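Local structure of protein Pcdhgc3 (4ZI8) at residues Asn230-Asn235 and Gly267-Ser272; Leu56-Gly61 and Phe67-Glu72. The protein probably acts as a calcium-dependent cell-adhesion receptor that may help set up specific neuronal connections, the present chain being its first three extracellular cadherin domains. All coordinates share one frame; numbering follows the deposited sequence. Where two conformers were deposited one is given.

Interaction 1. Residues Asn230-Asn235 and Gly267-Ser272; sequences NAPAFN and GEIVYS. With CA (calcium ion), chain S.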
ATOM      1  N   ASN B 230     -12.129  -6.649 -12.334  1.00 32.63           N
ATOM      2  CA  ASN B 230     -12.975  -7.341 -13.299  1.00 33.02           C
ATOM      3  C   ASN B 230     -14.446  -6.982 -13.175  1.00 29.77           C
ATOM      4  O   ASN B 230     -14.991  -6.967 -12.076  1.00 28.32           O
ATOM      5  CB  ASN B 230     -12.819  -8.851 -13.159  1.00 30.26           C
ATOM      6  CG  ASN B 230     -11.473  -9.321 -13.609  1.00 34.13           C
ATOM      7  OD1 ASN B 230     -11.234  -9.521 -14.802  1.00 35.26           O
ATOM      8  ND2 ASN B 230     -10.576  -9.504 -12.657  1.00 30.30           N
ATOM      9  N   ALA B 231     -15.083  -6.692 -14.305  1.00 29.45           N
ATOM     10  CA  ALA B 231     -16.523  -6.421 -14.328  1.00 28.56           C
ATOM     11  C   ALA B 231     -17.252  -7.726 -14.445  1.00 27.68           C
ATOM     12  O   ALA B 231     -16.718  -8.675 -15.026  1.00 29.12           O
ATOM     13  CB  ALA B 231     -16.881  -5.531 -15.487  1.00 26.59           C
ATOM     14  N   PRO B 232     -18.469  -7.783 -13.900  1.00 30.92           N
ATOM     15  CA  PRO B 232     -19.364  -8.917 -14.139  1.00 31.41           C
ATOM     16  C   PRO B 232     -19.574  -9.103 -15.629  1.00 32.35           C
ATOM     17  O   PRO B 232     -19.431  -8.150 -16.388  1.00 30.46           O
ATOM     18  CB  PRO B 232     -20.649  -8.495 -13.444  1.00 31.75           C
ATOM     19  CG  PRO B 232     -20.173  -7.601 -12.357  1.00 31.94           C
ATOM     20  CD  PRO B 232     -19.056  -6.821 -12.956  1.00 29.01           C
ATOM     21  N   ALA B 233     -19.885 -10.323 -16.044  1.00 35.65           N
ATOM     22  CA  ALA B 233     -20.189 -10.598 -17.443  1.00 37.20           C
ATOM     23  C   ALA B 233     -21.359 -11.554 -17.515  1.00 33.69           C
ATOM     24  O   ALA B 233     -21.276 -12.654 -16.972  1.00 29.57           O
ATOM     25  CB  ALA B 233     -18.979 -11.186 -18.158  1.00 39.15           C
ATOM     26  N   PHE B 234     -22.431 -11.152 -18.189  1.00 30.29           N
ATOM     27  CA  PHE B 234     -23.577 -12.041 -18.358  1.00 31.72           C
ATOM     28  C   PHE B 234     -23.251 -13.232 -19.243  1.00 34.16           C
ATOM     29  O   PHE B 234     -22.468 -13.117 -20.176  1.00 37.25           O
ATOM     30  CB  PHE B 234     -24.779 -11.261 -18.917  1.00 27.86           C
ATOM     31  CG  PHE B 234     -25.555 -10.550 -17.848  1.00 24.24           C
ATOM     32  CD1 PHE B 234     -26.469 -11.245 -17.065  1.00 22.81           C
ATOM     33  CD2 PHE B 234     -25.337  -9.210 -17.587  1.00 22.00           C
ATOM     34  CE1 PHE B 234     -27.158 -10.617 -16.066  1.00 21.49           C
ATOM     35  CE2 PHE B 234     -26.043  -8.566 -16.578  1.00 23.01           C
ATOM     36  CZ  PHE B 234     -26.945  -9.267 -15.818  1.00 22.04           C
ATOM     37  N   ASN B 235     -23.824 -14.384 -18.910  1.00 35.98           N
ATOM     38  CA  ASN B 235     -23.699 -15.578 -19.730  1.00 39.52           C
ATOM     39  C   ASN B 235     -24.225 -15.343 -21.126  1.00 38.42           C
ATOM     40  O   ASN B 235     -23.673 -15.843 -22.103  1.00 42.06           O
ATOM     41  CB  ASN B 235     -24.431 -16.749 -19.085  1.00 46.99           C
ATOM     42  CG  ASN B 235     -23.555 -17.501 -18.100  1.00 60.58           C
ATOM     43  OD1 ASN B 235     -22.627 -16.933 -17.520  1.00 65.40           O
ATOM     44  ND2 ASN B 235     -23.831 -18.786 -17.919  1.00 65.98           N
ATOM     45  N   GLY B 267     -16.256  -9.807  -6.303  1.00 31.03           N
ATOM     46  CA  GLY B 267     -16.775 -10.756  -7.263  1.00 32.94           C
ATOM     47  C   GLY B 267     -18.208 -11.146  -6.962  1.00 31.01           C
ATOM     48  O   GLY B 267     -18.779 -11.989  -7.646  1.00 33.84           O
ATOM     49  N   GLU B 268     -18.789 -10.560  -5.919  1.00 30.47           N
ATOM     50  CA  GLU B 268     -20.143 -10.932  -5.523  1.00 32.05           C
ATOM     51  C   GLU B 268     -21.174 -10.091  -6.250  1.00 31.34           C
ATOM     52  O   GLU B 268     -21.174  -8.868  -6.150  1.00 31.01           O
ATOM     53  CB  GLU B 268     -20.324 -10.774  -4.029  1.00 33.55           C
ATOM     54  CG  GLU B 268     -21.717 -11.130  -3.556  1.00 37.36           C
ATOM     55  CD  GLU B 268     -21.817 -11.106  -2.049  1.00 42.86           C
ATOM     56  OE1 GLU B 268     -20.759 -10.946  -1.392  1.00 48.94           O
ATOM     57  OE2 GLU B 268     -22.940 -11.250  -1.524  1.00 44.37           O
ATOM     58  N   ILE B 269     -22.085 -10.744  -6.950  1.00 33.23           N
ATOM     59  CA  ILE B 269     -22.948 -10.023  -7.880  1.00 31.64           C
ATOM     60  C   ILE B 269     -24.328  -9.695  -7.332  1.00 31.74           C
ATOM     61  O   ILE B 269     -24.976 -10.532  -6.650  1.00 31.17           O
ATOM     62  CB  ILE B 269     -23.060 -10.820  -9.170  1.00 31.71           C
ATOM     63  CG1 ILE B 269     -21.791 -10.562  -9.979  1.00 30.06           C
ATOM     64  CG2 ILE B 269     -24.305 -10.403  -9.977  1.00 28.04           C
ATOM     65  CD1 ILE B 269     -21.395 -11.717 -10.816  1.00 41.06           C
ATOM     66  N   VAL B 270     -24.730  -8.448  -7.585  1.00 28.24           N
ATOM     67  CA  VAL B 270     -26.064  -7.949  -7.272  1.00 29.35           C
ATOM     68  C   VAL B 270     -26.838  -7.652  -8.561  1.00 27.61           C
ATOM     69  O   VAL B 270     -26.340  -6.924  -9.424  1.00 27.57           O
ATOM     70  CB  VAL B 270     -26.015  -6.657  -6.451  1.00 36.13           C
ATOM     71  CG1 VAL B 270     -27.450  -6.126  -6.203  1.00 36.72           C
ATOM     72  CG2 VAL B 270     -25.282  -6.869  -5.163  1.00 39.98           C
ATOM     73  N   TYR B 271     -28.046  -8.198  -8.681  1.00 29.03           N
ATOM     74  CA  TYR B 271     -28.867  -7.959  -9.868  1.00 27.29           C
ATOM     75  C   TYR B 271     -29.911  -6.896  -9.583  1.00 27.28           C
ATOM     76  O   TYR B 271     -30.532  -6.917  -8.538  1.00 27.39           O
ATOM     77  CB  TYR B 271     -29.562  -9.245 -10.325  1.00 27.21           C
ATOM     78  CG  TYR B 271     -28.609 -10.345 -10.694  1.00 28.87           C
ATOM     79  CD1 TYR B 271     -27.933 -10.313 -11.910  1.00 29.97           C
ATOM     80  CD2 TYR B 271     -28.368 -11.414  -9.828  1.00 28.53           C
ATOM     81  CE1 TYR B 271     -27.046 -11.306 -12.258  1.00 29.99           C
ATOM     82  CE2 TYR B 271     -27.476 -12.430 -10.173  1.00 26.72           C
ATOM     83  CZ  TYR B 271     -26.820 -12.366 -11.395  1.00 28.85           C
ATOM     84  OH  TYR B 271     -25.935 -13.346 -11.773  1.00 29.50           O
ATOM     85  N   SER B 272     -30.124  -5.974 -10.518  1.00 26.15           N
ATOM     86  CA  SER B 272     -31.123  -4.934 -10.324  1.00 24.13           C
ATOM     87  C   SER B 272     -31.676  -4.538 -11.676  1.00 23.01           C
ATOM     88  O   SER B 272     -31.079  -4.872 -12.714  1.00 22.73           O
ATOM     89  CB  SER B 272     -30.532  -3.717  -9.604  1.00 29.65           C
ATOM     90  OG  SER B 272     -29.525  -3.095 -10.382  1.00 28.32           O
TER
HETATM   91 CA    CA S 406     -15.523  -7.495  -9.925  1.00 28.57          CA

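Interaction 2. Residues Leu56-Gly61 and Phe67-Glu72; sequences LRVVSG and FEVNWE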
ATOM      1  N   LEU B  56      58.761 -16.010  35.429  1.00 26.78           N
ATOM      2  CA  LEU B  56      58.062 -15.298  34.377  1.00 25.17           C
ATOM      3  C   LEU B  56      56.594 -15.760  34.283  1.00 26.21           C
ATOM      4  O   LEU B  56      56.317 -16.959  34.296  1.00 27.62           O
ATOM      5  CB  LEU B  56      58.780 -15.516  33.051  1.00 23.35           C
ATOM      6  CG  LEU B  56      57.997 -15.123  31.806  1.00 25.95           C
ATOM      7  CD1 LEU B  56      57.837 -13.608  31.771  1.00 28.04           C
ATOM      8  CD2 LEU B  56      58.712 -15.621  30.551  1.00 23.78           C
ATOM      9  N   ARG B  57      55.667 -14.812  34.268  1.00 22.76           N
ATOM     10  CA  ARG B  57      54.248 -15.144  34.138  1.00 26.70           C
ATOM     11  C   ARG B  57      53.437 -13.985  33.570  1.00 25.98           C
ATOM     12  O   ARG B  57      53.857 -12.816  33.599  1.00 24.50           O
ATOM     13  CB  ARG B  57      53.683 -15.558  35.486  1.00 22.36           C
ATOM     14  CG  ARG B  57      53.775 -14.440  36.489  1.00 28.41           C
ATOM     15  CD  ARG B  57      53.628 -14.933  37.876  1.00 27.52           C
ATOM     16  NE  ARG B  57      53.784 -13.884  38.879  1.00 28.49           N
ATOM     17  CZ  ARG B  57      54.876 -13.716  39.646  1.00 29.17           C
ATOM     18  NH1 ARG B  57      55.967 -14.481  39.498  1.00 24.15           N
ATOM     19  NH2 ARG B  57      54.891 -12.742  40.544  1.00 26.63           N
ATOM     20  N   VAL B  58      52.262 -14.308  33.048  1.00 26.18           N
ATOM     21  CA  VAL B  58      51.325 -13.290  32.595  1.00 21.56           C
ATOM     22  C   VAL B  58      50.651 -12.704  33.815  1.00 23.87           C
ATOM     23  O   VAL B  58      50.292 -13.440  34.732  1.00 30.72           O
ATOM     24  CB  VAL B  58      50.273 -13.865  31.633  1.00 22.68           C
ATOM     25  CG1 VAL B  58      49.291 -12.780  31.235  1.00 26.02           C
ATOM     26  CG2 VAL B  58      50.945 -14.414  30.403  1.00 22.11           C
ATOM     27  N   VAL B  59      50.544 -11.384  33.868  1.00 21.50           N
ATOM     28  CA  VAL B  59      49.827 -10.712  34.933  1.00 22.00           C
ATOM     29  C   VAL B  59      48.338 -11.040  34.828  1.00 27.47           C
ATOM     30  O   VAL B  59      47.749 -10.944  33.762  1.00 27.41           O
ATOM     31  CB  VAL B  59      50.055  -9.199  34.875  1.00 27.63           C
ATOM     32  CG1 VAL B  59      49.060  -8.427  35.773  1.00 24.76           C
ATOM     33  CG2 VAL B  59      51.521  -8.875  35.258  1.00 24.60           C
ATOM     34  N   SER B  60      47.756 -11.464  35.950  1.00 32.41           N
ATOM     35  CA  SER B  60      46.372 -11.923  36.005  1.00 34.80           C
ATOM     36  C   SER B  60      45.440 -10.778  36.456  1.00 35.79           C
ATOM     37  O   SER B  60      45.495 -10.338  37.610  1.00 36.59           O
ATOM     38  CB  SER B  60      46.265 -13.129  36.943  1.00 31.38           C
ATOM     39  OG  SER B  60      44.982 -13.175  37.522  1.00 35.93           O
ATOM     40  N   GLY B  61      44.639 -10.254  35.531  1.00 33.19           N
ATOM     41  CA  GLY B  61      43.719  -9.181  35.857  1.00 29.09           C
ATOM     42  C   GLY B  61      42.316  -9.735  35.904  1.00 33.17           C
ATOM     43  O   GLY B  61      42.130 -10.931  36.029  1.00 31.94           O
ATOM     44  N   PHE B  67      46.114 -15.728  27.160  1.00 21.29           N
ATOM     45  CA  PHE B  67      47.473 -16.181  26.886  1.00 22.77           C
ATOM     46  C   PHE B  67      48.160 -16.580  28.159  1.00 24.77           C
ATOM     47  O   PHE B  67      47.908 -16.018  29.223  1.00 26.41           O
ATOM     48  CB  PHE B  67      48.277 -15.087  26.207  1.00 22.41           C
ATOM     49  CG  PHE B  67      47.666 -14.620  24.951  1.00 22.05           C
ATOM     50  CD1 PHE B  67      47.849 -15.321  23.775  1.00 22.62           C
ATOM     51  CD2 PHE B  67      46.853 -13.508  24.949  1.00 21.73           C
ATOM     52  CE1 PHE B  67      47.239 -14.874  22.593  1.00 25.08           C
ATOM     53  CE2 PHE B  67      46.234 -13.058  23.775  1.00 20.32           C
ATOM     54  CZ  PHE B  67      46.422 -13.744  22.611  1.00 20.99           C
ATOM     55  N   GLU B  68      49.026 -17.562  28.052  1.00 25.36           N
ATOM     56  CA  GLU B  68      49.876 -17.926  29.171  1.00 26.75           C
ATOM     57  C   GLU B  68      51.285 -18.047  28.624  1.00 28.43           C
ATOM     58  O   GLU B  68      51.453 -18.148  27.410  1.00 26.45           O
ATOM     59  CB  GLU B  68      49.408 -19.228  29.810  1.00 26.50           C
ATOM     60  CG  GLU B  68      48.145 -19.070  30.654  1.00 33.19           C
ATOM     61  CD  GLU B  68      48.386 -18.433  32.033  1.00 42.74           C
ATOM     62  OE1 GLU B  68      49.502 -17.920  32.295  1.00 45.85           O
ATOM     63  OE2 GLU B  68      47.452 -18.466  32.868  1.00 43.82           O
ATOM     64  N   VAL B  69      52.288 -18.018  29.505  1.00 27.64           N
ATOM     65  CA  VAL B  69      53.678 -18.179  29.105  0.50 26.32           C
ATOM     66  C   VAL B  69      54.271 -19.347  29.871  1.00 27.80           C
ATOM     67  O   VAL B  69      54.010 -19.495  31.048  1.00 29.98           O
ATOM     68  CB  VAL B  69      54.491 -16.886  29.361  0.50 29.88           C
ATOM     69  CG1 VAL B  69      55.949 -17.074  28.965  0.50 28.21           C
ATOM     70  CG2 VAL B  69      53.880 -15.723  28.589  0.50 32.08           C
ATOM     71  N   ASN B  70      55.033 -20.191  29.186  1.00 28.64           N
ATOM     72  CA  ASN B  70      55.777 -21.277  29.802  1.00 37.10           C
ATOM     73  C   ASN B  70      56.979 -20.683  30.564  1.00 37.42           C
ATOM     74  O   ASN B  70      57.907 -20.164  29.939  1.00 37.63           O
ATOM     75  CB  ASN B  70      56.218 -22.250  28.707  1.00 42.34           C
ATOM     76  CG  ASN B  70      56.958 -23.450  29.234  1.00 47.63           C
ATOM     77  OD1 ASN B  70      57.551 -23.428  30.314  1.00 51.63           O
ATOM     78  ND2 ASN B  70      56.955 -24.514  28.445  1.00 47.51           N
ATOM     79  N   TRP B  71      56.968 -20.745  31.901  1.00 37.29           N
ATOM     80  CA  TRP B  71      57.966 -20.016  32.685  1.00 36.16           C
ATOM     81  C   TRP B  71      59.382 -20.563  32.467  1.00 37.59           C
ATOM     82  O   TRP B  71      60.359 -19.875  32.751  1.00 37.33           O
ATOM     83  CB  TRP B  71      57.613 -20.039  34.176  1.00 39.34           C
ATOM     84  CG  TRP B  71      57.570 -21.401  34.757  1.00 46.42           C
ATOM     85  CD1 TRP B  71      56.485 -22.224  34.841  1.00 48.75           C
ATOM     86  CD2 TRP B  71      58.665 -22.115  35.342  1.00 53.49           C
ATOM     87  NE1 TRP B  71      56.838 -23.407  35.440  1.00 52.41           N
ATOM     88  CE2 TRP B  71      58.171 -23.366  35.757  1.00 56.99           C
ATOM     89  CE3 TRP B  71      60.016 -21.817  35.549  1.00 59.88           C
ATOM     90  CZ2 TRP B  71      58.984 -24.325  36.373  1.00 65.77           C
ATOM     91  CZ3 TRP B  71      60.828 -22.770  36.164  1.00 68.34           C
ATOM     92  CH2 TRP B  71      60.307 -24.008  36.570  1.00 69.85           C
ATOM     93  N   GLU B  72      59.469 -21.779  31.931  1.00 39.84           N
ATOM     94  CA  GLU B  72      60.745 -22.432  31.640  1.00 49.31           C
ATOM     95  C   GLU B  72      61.350 -22.042  30.288  1.00 48.40           C
ATOM     96  O   GLU B  72      62.569 -21.931  30.148  1.00 43.34           O
ATOM     97  CB  GLU B  72      60.578 -23.953  31.668  1.00 59.38           C
ATOM     98  CG  GLU B  72      60.403 -24.566  33.040  1.00 69.20           C
ATOM     99  CD  GLU B  72      59.935 -26.008  32.963  1.00 79.46           C
ATOM    100  OE1 GLU B  72      59.382 -26.400  31.912  1.00 84.23           O
ATOM    101  OE2 GLU B  72      60.118 -26.745  33.949  1.00 84.23           O
TER
HETATM  102  O   HOH W   1      54.106 -18.528  33.861  1.00 31.28           O
HETATM  103  O   HOH W   2      60.725 -18.047  34.698  1.00 43.04           O
HETATM  104  O   HOH W   3      51.713 -17.018  32.610  1.00 30.89           O

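Interaction 1. Residues Asn230-Asn235 and Gly267-Ser272
Pro232 and Phe234, two residues apart on Asn230-Asn235, meet Ile269 and Tyr271, likewise two apart on Gly267-Ser272. The first segment starts at a calcium ion, which the carbonyl oxygen of Asn230 binds at 2.3 Å. Asn228, Asp260, Asp262, Asp316 and the backbone O of Asn266 complete this site, so the second segment leaves the ion directly from one of its ligands. The sequence Asn-Ala-Pro-Ala-Phe is the end of the DXNDNAPXF linker that cadherins place between successive domains, here the second and the third. At Pro232 the pyrrolidine ring turns in from the chain and slides past Ile269 in the opposite direction. Its CG lies 4.1 Å from Ile269 CG1, with CB almost as close to the same atom, which makes this a modest apolar touch with a single methylene. Pro232 also rests against Asp260 and Asp316, two of the calcium ligands, which ties the apolar contact to the site. With CG1 of Ile269 opposite the carbonyl carbon (chi1 -79°), the other branch is left for the residue two further on: CG2 sits 3.5 Å above the plane of the Tyr271 ring, offset toward its rim. Phe234 then reaches across. Its CE1 lies 3.9 Å from Tyr271 CE1, with CZ close behind, and approaches the tyrosine at its edge, near the ring plane, while the two side chains pass in opposite directions. Tyr271 OH is fixed beyond this contact by a hydrogen bond with the backbone N of Ala258. Strand 233-234 pairs with 252-259, whereas 269-273 pairs with 307-316 in the other sheet; the contact thus joins the edges of the two facing sheets of the third cadherin domain, with Ala314 touching Phe234, Ile269 and Tyr271.

Interaction 2. Residues Leu56-Gly61 and Phe67-Glu72
With CG1 of Val58 anti to its N (chi1 178°), CG2 falls opposite the carbonyl carbon and onto the backbone of Phe67-Glu72, where it lies 3.6 Å from Phe67 O and also close to Glu68 CA. Leu56, with CG swung opposite its own N (chi1 166°), sends CD2 to within 3.5 Å of Val69 CG1. Val69 was modelled in two conformers; in this one its two methyls are shared out, CG1 meeting Leu56 and CG2 meeting Val58, both pairs crossing at about a right angle, but for the other copy this division and the short contact are doubtful. The touching parts, 56-58 and 67-71, run nearly antiparallel, 166° apart, yet no direct hydrogen bond joins them: 57-58 is an outer strand of the sheet with 95-102, and 67-69 an outer strand of the sheet with 75-78. They are facing edges of the cadherin beta sandwich in the first domain, and water bridges the seam between them. One molecule donates both to Leu56 O, at 2.7 Å, and to Val69 O; a second accepts from Leu56 N and donates to Trp71 O; a third accepts from Val58 N, at 2.8 Å, and weakly from Val69 N. Next to that third water, Glu68 bends at chi2 and brings OE1 alongside Val58 CB, while OE2 forms a salt bridge with Arg65. Where the strand gives out, Asn70 OD1 accepts from Glu72 N, at 3.0 Å, in an Asx turn. Within the turn Trp71 uses just its CB across the seam, 3.3 Å from Leu56 O; its indole leads away. Toward the interior, Leu56 and Val69 both rest on Val40 of helix 40-44.

In the fold
Interactions 1 and 2 belong to different domains, the third and the first, on opposite sides of the chain's centre with their own centres about 87 Å apart. Each nevertheless brings an outer strand of one sandwich sheet against an outer strand of the other, and 269-273 and 57-58 hold the same place at the end of a 1-4-3-2 sheet. Both contacts are partly buried. Interaction 1 is smaller and purely apolar between its segments, including an aromatic pair, and begins at an interdomain calcium site. Interaction 2 buries more than twice the surface, mixes aliphatic methyls with water-bridged backbone, and its segments contribute no calcium ligand.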